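Shikimate 5-dehydrogenase (Mycobacterium fortuitum subsp. fortuitum DSM 46621, PDB 4XIJ) probably catalyses the NADP-dependent reduction of 3-dehydroshikimate to shikimate, a step of chorismate and aromatic amino acid biosynthesis. Local coordinates at residues 18-23 with 72-76; 56-61 with 79-83; 113-117 with 251-256; 138-143 with 166-170. All coordinates share one frame; numbering follows the deposited sequence.

Interaction 1: 18-23 with 72-76; sequences VLGSPI and VTMPG. With SO4 (sulfate ion), chain E; SO4 (sulfate ion), chain F.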
loop_
_atom_site.group_PDB
_atom_site.type_symbol
_atom_site.label_atom_id
_atom_site.label_comp_id
_atom_site.label_asym_id
_atom_site.label_seq_id
_atom_site.Cartn_x
_atom_site.Cartn_y
_atom_site.Cartn_z
ATOM N N VAL A 18 10.843 1.491 11.231
ATOM C CA VAL A 18 10.068 0.444 10.545
ATOM C C VAL A 18 10.325 -0.901 11.191
ATOM O O VAL A 18 11.457 -1.239 11.518
ATOM C CB VAL A 18 10.382 0.388 9.020
ATOM C CG1 VAL A 18 11.894 0.099 8.693
ATOM C CG2 VAL A 18 9.437 -0.626 8.299
ATOM N N LEU A 19 9.235 -1.634 11.426
ATOM C CA LEU A 19 9.267 -2.970 12.030
ATOM C C LEU A 19 8.863 -4.033 11.020
ATOM O O LEU A 19 7.873 -3.861 10.308
ATOM C CB LEU A 19 8.307 -3.054 13.214
ATOM C CG LEU A 19 8.332 -2.006 14.318
ATOM C CD1 LEU A 19 7.410 -2.410 15.492
ATOM C CD2 LEU A 19 9.657 -1.463 14.767
ATOM N N GLY A 20 9.609 -5.130 10.960
ATOM C CA GLY A 20 9.220 -6.214 10.085
ATOM C C GLY A 20 10.345 -7.214 9.928
ATOM O O GLY A 20 11.400 -7.060 10.569
ATOM N N SER A 21 10.143 -8.211 9.062
ATOM C CA SER A 21 11.146 -9.242 8.869
ATOM C C SER A 21 10.802 -10.036 7.608
ATOM O O SER A 21 9.787 -10.710 7.559
ATOM C CB SER A 21 11.217 -10.141 10.094
ATOM O OG SER A 21 12.142 -11.196 9.866
ATOM N N PRO A 22 11.639 -9.944 6.572
ATOM C CA PRO A 22 12.910 -9.206 6.532
ATOM C C PRO A 22 12.714 -7.684 6.460
ATOM O O PRO A 22 11.653 -7.176 6.057
ATOM C CB PRO A 22 13.581 -9.768 5.262
ATOM C CG PRO A 22 12.444 -10.129 4.383
ATOM C CD PRO A 22 11.411 -10.714 5.334
ATOM N N ILE A 23 13.737 -6.942 6.870
ATOM C CA ILE A 23 13.545 -5.508 7.039
ATOM C C ILE A 23 14.498 -4.676 6.165
ATOM O O ILE A 23 14.512 -3.444 6.241
ATOM C CB ILE A 23 13.684 -5.151 8.576
ATOM C CG1 ILE A 23 12.958 -3.864 8.918
ATOM C CG2 ILE A 23 15.130 -5.136 9.018
ATOM C CD1 ILE A 23 11.576 -3.789 8.394
ATOM N N VAL A 72 5.050 -0.322 9.702
ATOM C CA VAL A 72 5.086 -1.760 9.971
ATOM C C VAL A 72 4.973 -2.465 8.644
ATOM O O VAL A 72 4.086 -2.162 7.836
ATOM C CB VAL A 72 3.937 -2.200 10.895
ATOM C CG1 VAL A 72 3.967 -3.737 11.093
ATOM C CG2 VAL A 72 4.017 -1.491 12.272
ATOM N N THR A 73 5.862 -3.402 8.391
ATOM C CA THR A 73 5.737 -4.175 7.166
ATOM C C THR A 73 5.578 -5.657 7.523
ATOM O O THR A 73 5.401 -6.007 8.701
ATOM C CB THR A 73 6.950 -3.883 6.222
ATOM O OG1 THR A 73 6.693 -4.486 4.950
ATOM C CG2 THR A 73 8.318 -4.397 6.787
ATOM N N MET A 74 5.567 -6.523 6.514
ATOM C CA MET A 74 5.412 -7.974 6.742
ATOM C C MET A 74 6.492 -8.454 7.724
ATOM O O MET A 74 7.657 -8.029 7.603
ATOM C CB MET A 74 5.512 -8.716 5.409
ATOM C CG MET A 74 4.309 -8.485 4.535
ATOM S SD MET A 74 4.328 -6.941 3.559
ATOM C CE MET A 74 5.845 -7.101 2.632
ATOM N N PRO A 75 6.148 -9.334 8.689
ATOM C CA PRO A 75 4.884 -10.047 8.872
ATOM C C PRO A 75 3.999 -9.416 9.947
ATOM O O PRO A 75 3.150 -10.107 10.481
ATOM C CB PRO A 75 5.360 -11.437 9.320
ATOM C CG PRO A 75 6.541 -11.104 10.217
ATOM C CD PRO A 75 7.211 -9.892 9.557
ATOM N N GLY A 76 4.214 -8.158 10.274
ATOM C CA GLY A 76 3.628 -7.583 11.469
ATOM C C GLY A 76 2.334 -6.791 11.313
ATOM O O GLY A 76 1.862 -6.219 12.303
HETATM S S SO4 E . 4.557 -1.501 3.578
HETATM O O1 SO4 E . 4.988 -1.057 2.226
HETATM O O2 SO4 E . 4.674 -2.992 3.585
HETATM O O3 SO4 E . 5.419 -0.943 4.661
HETATM O O4 SO4 E . 3.250 -0.871 3.805
HETATM S S SO4 F . 8.863 -3.895 1.967
HETATM O O1 SO4 F . 9.749 -2.941 1.288
HETATM O O2 SO4 F . 9.055 -5.230 1.418
HETATM O O3 SO4 F . 9.012 -3.832 3.417
HETATM O O4 SO4 F . 7.492 -3.492 1.633
HETATM O O HOH W 1 9.102 -7.918 5.216
#
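Thr-73 carries this contact, its side chain set between the backbone of residues 18-23 and two bound sulfate ions, probably from the crystallisation liquor. From CB, which already lies close to both anions, the group divides by chemistry. OG1, anti to the backbone N (chi1 -171°), turns to the sulfates: it is 2.9 Å from O3 of one (chain F) and 2.9 Å from O2 of the other (chain E), and its single proton can serve just one at a time. The methyl CG2 is thereby left between N and C, where it rests 3.6 Å from Leu-19 O and meets the CD1 tip of Ile-23 at 3.7 Å. Threonine can offer a hydroxyl to the anions and a methyl to Ile-23 and the strand. Two backbone bonds fix the pairing: Thr-73 N gives a 2.8 Å bond to Leu-19 O, and Ser-21 N bonds to Met-74 O. Met-74 O also takes a proton from a water that gives its other one to Pro-22 O. Gly-20, at backbone angles easy for glycine alone, brings its CA to 3.4 Å from Met-74 O. The peptides before Pro-22 and Pro-75 are both cis, and Pro-75 CD packs against Ser-21. One sulfate is also bound by Lys-77 and Asn-98, the other by His-25. Leu-19 and Val-72 form a parallel bridge with their side chains on one face of the sheet, where helix 56-61 lies over them, while strand 45-50 pairs with the edge of strand 15-20 away from strand 67-72.

Interaction 2: 56-61 with 79-83; sequences LPGLVS and AALEF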
loop_
_atom_site.group_PDB
_atom_site.type_symbol
_atom_site.label_atom_id
_atom_site.label_comp_id
_atom_site.label_asym_id
_atom_site.label_seq_id
_atom_site.Cartn_x
_atom_site.Cartn_y
_atom_site.Cartn_z
ATOM N N LEU A 56 6.061 -8.038 18.042
ATOM C CA LEU A 56 5.672 -6.636 17.909
ATOM C C LEU A 56 4.950 -6.024 19.129
ATOM O O LEU A 56 5.325 -4.928 19.539
ATOM C CB LEU A 56 4.870 -6.460 16.614
ATOM C CG LEU A 56 4.389 -5.045 16.269
ATOM C CD1 LEU A 56 4.295 -4.892 14.717
ATOM C CD2 LEU A 56 3.017 -4.689 16.930
ATOM N N PRO A 57 3.949 -6.696 19.711
ATOM C CA PRO A 57 3.270 -6.031 20.826
ATOM C C PRO A 57 4.226 -5.699 21.983
ATOM O O PRO A 57 4.181 -4.574 22.540
ATOM C CB PRO A 57 2.161 -7.049 21.206
ATOM C CG PRO A 57 1.913 -7.811 19.910
ATOM C CD PRO A 57 3.283 -7.975 19.333
ATOM N N GLY A 58 5.104 -6.629 22.362
ATOM C CA GLY A 58 6.038 -6.335 23.433
ATOM C C GLY A 58 6.998 -5.220 23.092
ATOM O O GLY A 58 7.347 -4.397 23.931
ATOM N N LEU A 59 7.433 -5.179 21.843
ATOM C CA LEU A 59 8.363 -4.156 21.412
ATOM C C LEU A 59 7.700 -2.770 21.536
ATOM O O LEU A 59 8.262 -1.833 22.130
ATOM C CB LEU A 59 8.773 -4.432 19.964
ATOM C CG LEU A 59 9.722 -3.402 19.372
ATOM C CD1 LEU A 59 11.002 -3.425 20.157
ATOM C CD2 LEU A 59 9.971 -3.719 17.924
ATOM N N VAL A 60 6.515 -2.610 20.937
ATOM C CA VAL A 60 5.883 -1.288 20.925
ATOM C C VAL A 60 5.449 -0.873 22.330
ATOM O O VAL A 60 5.554 0.307 22.680
ATOM C CB VAL A 60 4.691 -1.259 19.942
ATOM C CG1 VAL A 60 4.132 0.142 19.807
ATOM C CG2 VAL A 60 5.166 -1.723 18.521
ATOM N N SER A 61 5.030 -1.850 23.147
ATOM C CA SER A 61 4.551 -1.551 24.488
ATOM C C SER A 61 5.626 -0.900 25.312
ATOM O O SER A 61 5.309 -0.090 26.159
ATOM C CB SER A 61 4.101 -2.812 25.247
ATOM O OG SER A 61 2.958 -3.429 24.660
ATOM N N ALA A 79 -0.613 -7.955 13.556
ATOM C CA ALA A 79 -0.251 -7.724 14.948
ATOM C C ALA A 79 -0.332 -6.244 15.308
ATOM O O ALA A 79 -0.699 -5.900 16.449
ATOM C CB ALA A 79 1.125 -8.222 15.215
ATOM N N ALA A 80 0.051 -5.371 14.383
ATOM C CA ALA A 80 -0.037 -3.958 14.661
ATOM C C ALA A 80 -1.468 -3.500 14.868
ATOM O O ALA A 80 -1.740 -2.706 15.764
ATOM C CB ALA A 80 0.601 -3.173 13.519
ATOM N N LEU A 81 -2.374 -3.991 14.040
ATOM C CA LEU A 81 -3.791 -3.649 14.207
ATOM C C LEU A 81 -4.331 -4.134 15.565
ATOM O O LEU A 81 -5.098 -3.427 16.249
ATOM C CB LEU A 81 -4.607 -4.276 13.072
ATOM C CG LEU A 81 -6.116 -3.929 13.094
ATOM C CD1 LEU A 81 -6.313 -2.413 12.923
ATOM C CD2 LEU A 81 -6.803 -4.695 11.985
ATOM N N GLU A 82 -3.945 -5.352 15.948
ATOM C CA GLU A 82 -4.365 -5.920 17.234
ATOM C C GLU A 82 -3.762 -5.207 18.420
ATOM O O GLU A 82 -4.374 -5.130 19.477
ATOM C CB GLU A 82 -3.997 -7.400 17.317
ATOM C CG GLU A 82 -4.763 -8.237 16.365
ATOM C CD GLU A 82 -5.335 -9.474 17.029
ATOM O OE1 GLU A 82 -6.575 -9.551 17.244
ATOM O OE2 GLU A 82 -4.531 -10.376 17.348
ATOM N N PHE A 83 -2.552 -4.689 18.258
ATOM C CA PHE A 83 -1.833 -4.073 19.376
ATOM C C PHE A 83 -2.445 -2.713 19.733
ATOM O O PHE A 83 -2.553 -2.343 20.923
ATOM C CB PHE A 83 -0.339 -3.896 19.036
ATOM C CG PHE A 83 0.325 -2.886 19.899
ATOM C CD1 PHE A 83 0.773 -3.220 21.191
ATOM C CD2 PHE A 83 0.479 -1.594 19.454
ATOM C CE1 PHE A 83 1.287 -2.225 22.030
ATOM C CE2 PHE A 83 1.013 -0.621 20.265
ATOM C CZ PHE A 83 1.444 -0.935 21.556
#
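Phe-83 enters helix 56-61 as a knob into a hole whose four corners, Leu-56, Pro-57, Val-60 and Ser-61, lie on successive turns. The two helical segments run 9.8 Å apart at an angle of 53°. The main aromatic interaction is a CH-pi contact: Val-60 CB lies over one face of the ring, 3.9 Å from its centroid and offset toward the rim. A torsion near anti (chi1 160°) swings the Phe-83 ring out from its own helix. Apolar contacts make up the rest. Val-60 CG1 comes to 3.2 Å from Phe-83 CE2. Leu-56 sends CD2 to Phe-83 CB at 4.0 Å, and its CD1 to Ala-80 CB at 4.2 Å; small alanines at 79 and 80 let this branched chain lie close to the helix backbone. Pro-57 CB meets Phe-83 CD1, and a proline is well tolerated in the first turn of a helix, where no earlier carbonyl needs its N-H. The polar element is Ser-61, whose OG sits at the ring edge, 3.3 Å from Phe-83 CE1. That hydroxyl gives its proton to Pro-57 O at 2.7 Å, on the opposite face of the carbonyl from Ser-61 N, so its rotation is settled. Trp-108 also meets the ring, and Leu-70 touches Val-60. With no hydrogen bond between the two segments, their association rests on buried apolar surface and close fit.

Interaction 3: 113-117 with 251-256; sequences TDVDG and NQAFAQ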
loop_
_atom_site.group_PDB
_atom_site.type_symbol
_atom_site.label_atom_id
_atom_site.label_comp_id
_atom_site.label_asym_id
_atom_site.label_seq_id
_atom_site.Cartn_x
_atom_site.Cartn_y
_atom_site.Cartn_z
ATOM N N THR A 113 -1.901 2.904 5.476
ATOM C CA THR A 113 -1.673 3.823 4.385
ATOM C C THR A 113 -1.308 3.106 3.083
ATOM O O THR A 113 -1.105 3.761 2.070
ATOM C CB THR A 113 -0.581 4.854 4.711
ATOM O OG1 THR A 113 0.709 4.199 4.726
ATOM C CG2 THR A 113 -0.892 5.563 6.039
ATOM N N ASP A 114 -1.297 1.757 3.083
ATOM C CA ASP A 114 -1.223 1.019 1.810
ATOM C C ASP A 114 -2.450 1.408 0.960
ATOM O O ASP A 114 -2.366 1.435 -0.282
ATOM C CB ASP A 114 -1.139 -0.503 2.038
ATOM C CG ASP A 114 0.131 -0.900 2.726
ATOM O OD1 ASP A 114 1.188 -0.382 2.356
ATOM O OD2 ASP A 114 0.101 -1.731 3.638
ATOM N N VAL A 115 -3.575 1.723 1.618
ATOM C CA VAL A 115 -4.737 2.209 0.897
ATOM C C VAL A 115 -4.403 3.504 0.114
ATOM O O VAL A 115 -4.766 3.658 -1.079
ATOM C CB VAL A 115 -5.911 2.425 1.865
ATOM C CG1 VAL A 115 -6.997 3.160 1.182
ATOM C CG2 VAL A 115 -6.403 1.045 2.379
ATOM N N ASP A 116 -3.704 4.444 0.772
ATOM C CA ASP A 116 -3.282 5.666 0.103
ATOM C C ASP A 116 -2.309 5.372 -1.031
ATOM O O ASP A 116 -2.257 6.122 -2.022
ATOM C CB ASP A 116 -2.532 6.615 1.053
ATOM C CG ASP A 116 -3.348 7.078 2.220
ATOM O OD1 ASP A 116 -4.424 7.606 2.011
ATOM O OD2 ASP A 116 -2.911 6.885 3.354
ATOM N N GLY A 117 -1.467 4.345 -0.862
ATOM C CA GLY A 117 -0.582 3.954 -1.947
ATOM C C GLY A 117 -1.350 3.769 -3.255
ATOM O O GLY A 117 -0.934 4.258 -4.330
ATOM N N ASN A 251 3.091 7.350 -2.079
ATOM C CA ASN A 251 1.854 7.777 -1.472
ATOM C C ASN A 251 1.585 7.131 -0.090
ATOM O O ASN A 251 1.039 7.802 0.784
ATOM C CB ASN A 251 0.707 7.541 -2.443
ATOM C CG ASN A 251 0.628 8.633 -3.500
ATOM O OD1 ASN A 251 0.049 9.710 -3.260
ATOM N ND2 ASN A 251 1.242 8.397 -4.661
ATOM N N GLN A 252 2.053 5.911 0.128
ATOM C CA GLN A 252 2.032 5.303 1.462
ATOM C C GLN A 252 2.777 6.168 2.476
ATOM O O GLN A 252 2.369 6.321 3.632
ATOM C CB GLN A 252 2.692 3.892 1.462
ATOM C CG GLN A 252 1.915 2.804 0.771
ATOM C CD GLN A 252 2.788 1.598 0.459
ATOM O OE1 GLN A 252 3.854 1.411 1.084
ATOM N NE2 GLN A 252 2.335 0.761 -0.469
ATOM N N ALA A 253 3.918 6.691 2.032
ATOM C CA ALA A 253 4.810 7.417 2.907
ATOM C C ALA A 253 4.290 8.828 3.167
ATOM O O ALA A 253 4.511 9.355 4.266
ATOM C CB ALA A 253 6.231 7.466 2.289
ATOM N N PHE A 254 3.661 9.457 2.158
ATOM C CA PHE A 254 3.140 10.832 2.350
ATOM C C PHE A 254 2.276 10.845 3.605
ATOM O O PHE A 254 2.388 11.720 4.493
ATOM C CB PHE A 254 2.247 11.278 1.199
ATOM C CG PHE A 254 2.931 11.633 -0.078
ATOM C CD1 PHE A 254 4.273 11.987 -0.142
ATOM C CD2 PHE A 254 2.176 11.662 -1.250
ATOM C CE1 PHE A 254 4.840 12.399 -1.346
ATOM C CE2 PHE A 254 2.732 12.048 -2.455
ATOM C CZ PHE A 254 4.077 12.415 -2.516
ATOM N N ALA A 255 1.392 9.852 3.682
ATOM C CA ALA A 255 0.404 9.854 4.745
ATOM C C ALA A 255 1.028 9.599 6.148
ATOM O O ALA A 255 0.674 10.228 7.139
ATOM C CB ALA A 255 -0.676 8.808 4.405
ATOM N N GLN A 256 2.028 8.735 6.196
ATOM C CA GLN A 256 2.759 8.511 7.438
ATOM C C GLN A 256 3.506 9.756 7.880
ATOM O O GLN A 256 3.479 10.122 9.067
ATOM C CB GLN A 256 3.747 7.370 7.274
ATOM C CG GLN A 256 3.050 6.040 6.982
ATOM C CD GLN A 256 4.008 4.902 6.856
ATOM O OE1 GLN A 256 5.171 5.120 6.494
ATOM N NE2 GLN A 256 3.539 3.687 7.115
HETATM O O HOH W 2 -0.163 0.388 -1.621
#
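Thr-113 and Gln-252 join the start of helix 114-122 to helix 246-261, a pair consistent with the helical connection between the two alpha/beta domains of shikimate dehydrogenases. Thr-113 has OG1 between its backbone N and carbonyl carbon (chi1 71°), which aims the hydroxyl at Gln-252 O; the 2.9 Å bond arrives well off the C=O direction, at 117°, and slightly tilted from the carbonyl plane. Its methyl CG2 points along helix 246-261 toward the C-terminal end and packs on Ala-255 CB at 3.6 Å, while the extended chain of Gln-256 crosses the threonine at about a right angle. Asp-114 and Gln-252 approach differently. The carboxylate and the amide stand almost perpendicular, 82° apart, with OD1 3.2 Å from Gln-252 CD and no hydrogen bond between them. The carboxylate looks instead to Lys-77, a salt-bridge partner of OD2, and a sulfate lies close by. On the far flank Asp-116 lays OD2 against Ala-255 CB, a methyl small enough to admit a carboxylate that is paired with Arg-90. Gly-117, lacking a side chain, lets the helices come near: its CA is 3.8 Å from Asn-251 CB and 3.9 Å from Gln-252 CG. The polar end of Gln-256 is turned toward Thr-99, Ser-71 and His-32. Gln-252 NE2 finishes the contact through a water, giving it a proton at 2.8 Å, and that water donates in turn to Asp-114 O, also at 2.8 Å.

Interaction 4: 138-143 with 166-170; sequences APAAVV and LVDLA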
loop_
_atom_site.group_PDB
_atom_site.type_symbol
_atom_site.label_atom_id
_atom_site.label_comp_id
_atom_site.label_asym_id
_atom_site.label_seq_id
_atom_site.Cartn_x
_atom_site.Cartn_y
_atom_site.Cartn_z
ATOM N N ALA A 138 -3.584 -7.814 -1.781
ATOM C CA ALA A 138 -4.846 -7.581 -2.491
ATOM C C ALA A 138 -5.929 -6.889 -1.614
ATOM O O ALA A 138 -6.685 -6.081 -2.149
ATOM C CB ALA A 138 -5.386 -8.921 -3.064
ATOM N N PRO A 139 -6.034 -7.205 -0.295
ATOM C CA PRO A 139 -7.072 -6.505 0.489
ATOM C C PRO A 139 -6.942 -4.997 0.469
ATOM O O PRO A 139 -7.952 -4.317 0.275
ATOM C CB PRO A 139 -6.863 -7.048 1.908
ATOM C CG PRO A 139 -6.373 -8.514 1.616
ATOM C CD PRO A 139 -5.399 -8.276 0.498
ATOM N N ALA A 140 -5.730 -4.468 0.597
ATOM C CA ALA A 140 -5.595 -3.024 0.536
ATOM C C ALA A 140 -6.002 -2.469 -0.818
ATOM O O ALA A 140 -6.571 -1.352 -0.896
ATOM C CB ALA A 140 -4.148 -2.591 0.871
ATOM N N ALA A 141 -5.669 -3.209 -1.894
ATOM C CA ALA A 141 -6.066 -2.780 -3.229
ATOM C C ALA A 141 -7.610 -2.729 -3.344
ATOM O O ALA A 141 -8.156 -1.776 -3.904
ATOM C CB ALA A 141 -5.474 -3.702 -4.295
ATOM N N VAL A 142 -8.315 -3.734 -2.821
ATOM C CA VAL A 142 -9.784 -3.766 -2.880
ATOM C C VAL A 142 -10.391 -2.575 -2.125
ATOM O O VAL A 142 -11.253 -1.871 -2.659
ATOM C CB VAL A 142 -10.334 -5.079 -2.312
ATOM C CG1 VAL A 142 -11.887 -5.012 -2.139
ATOM C CG2 VAL A 142 -9.949 -6.260 -3.250
ATOM N N VAL A 143 -9.902 -2.322 -0.898
ATOM C CA VAL A 143 -10.461 -1.237 -0.093
ATOM C C VAL A 143 -10.149 0.110 -0.786
ATOM O O VAL A 143 -11.031 0.940 -0.877
ATOM C CB VAL A 143 -9.911 -1.287 1.336
ATOM C CG1 VAL A 143 -10.226 -0.012 2.131
ATOM C CG2 VAL A 143 -10.456 -2.542 2.096
ATOM N N LEU A 166 -11.844 -11.986 -1.280
ATOM C CA LEU A 166 -11.688 -10.604 -1.742
ATOM C C LEU A 166 -12.955 -10.060 -2.356
ATOM O O LEU A 166 -13.243 -8.864 -2.236
ATOM C CB LEU A 166 -10.538 -10.541 -2.749
ATOM C CG LEU A 166 -9.161 -10.825 -2.114
ATOM C CD1 LEU A 166 -8.111 -11.212 -3.178
ATOM C CD2 LEU A 166 -8.679 -9.659 -1.248
ATOM N N VAL A 167 -13.733 -10.937 -3.001
ATOM C CA VAL A 167 -15.050 -10.537 -3.504
ATOM C C VAL A 167 -15.944 -10.150 -2.328
ATOM O O VAL A 167 -16.639 -9.131 -2.397
ATOM C CB VAL A 167 -15.693 -11.661 -4.315
ATOM C CG1 VAL A 167 -17.149 -11.336 -4.616
ATOM C CG2 VAL A 167 -14.869 -11.905 -5.607
ATOM N N ASP A 168 -15.918 -10.947 -1.254
ATOM C CA ASP A 168 -16.705 -10.621 -0.070
ATOM C C ASP A 168 -16.310 -9.256 0.479
ATOM O O ASP A 168 -17.146 -8.456 0.881
ATOM C CB ASP A 168 -16.520 -11.666 1.047
ATOM C CG ASP A 168 -17.117 -13.041 0.712
ATOM O OD1 ASP A 168 -17.957 -13.116 -0.201
ATOM O OD2 ASP A 168 -16.769 -14.048 1.413
ATOM N N LEU A 169 -15.009 -9.009 0.557
ATOM C CA LEU A 169 -14.506 -7.719 1.018
ATOM C C LEU A 169 -14.963 -6.584 0.116
ATOM O O LEU A 169 -15.426 -5.553 0.615
ATOM C CB LEU A 169 -12.982 -7.777 1.105
ATOM C CG LEU A 169 -12.287 -6.465 1.493
ATOM C CD1 LEU A 169 -12.728 -5.959 2.866
ATOM C CD2 LEU A 169 -10.738 -6.624 1.428
ATOM N N ALA A 170 -14.892 -6.773 -1.208
ATOM C CA ALA A 170 -15.396 -5.721 -2.091
ATOM C C ALA A 170 -16.846 -5.375 -1.784
ATOM O O ALA A 170 -17.235 -4.203 -1.763
ATOM C CB ALA A 170 -15.232 -6.157 -3.548
#
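Leu-166 and Leu-169 reach across from helix 160-172 to the first turns of helix 138-147, and their different torsions send them to different, partly shared targets. In Leu-166, CG stands anti to the carbonyl carbon (chi1 -67°), which places CD1 3.6 Å from Ala-138 CB and CD2 beside the ring of Pro-139. Leu-169 takes the other common choice, CG anti to N (chi1 176°), and pushes CD2 to 3.8 Å from Pro-139 CA; the same methyl reaches Val-143 CG2, the two side chains crossing at about a right angle. Val-142 fits between them. Its CG1 lies 3.6 Å from Ala-170 CA and 3.9 Å from Leu-169 CG, while CG2 turns to Leu-166 CD2. Alanines at 138 and 170 keep their helices slim where a larger residue presses in, and Pro-139 offers a compact apolar ring early in its helix. Ile-155 of strand 152-157 lies beneath Val-142 and Leu-166. The two segments, running the same way with axes 9.6 Å apart at closest approach and 27° from parallel, are what successive beta-alpha-beta crossovers of a Rossmann fold produce; a glycine-rich turn just before Ala-138 is consistent with NADP binding.

In the fold
Interactions 1 and 2 belong to one sheet-and-helix layer: their centres are about 12 Å apart and they touch, Leu-19 CD1 lying 3.8 Å from Val-60 CG2. Interaction 3 stands about 16 Å from interaction 1 between centres, with nearest atoms about 5 Å apart, and one sulfate lies between them, near both Thr-73 and Asp-114, in what is probably the substrate cleft. Interaction 3 also touches interaction 4, where Asp-114 CB is 3.8 Å from Ala-140 CB, and in sequence its two segments enclose interaction 4. It thus connects the substrate-binding part to the Rossmann-type part. Interactions 2 and 4, about 24 Å apart at their centres, do not meet.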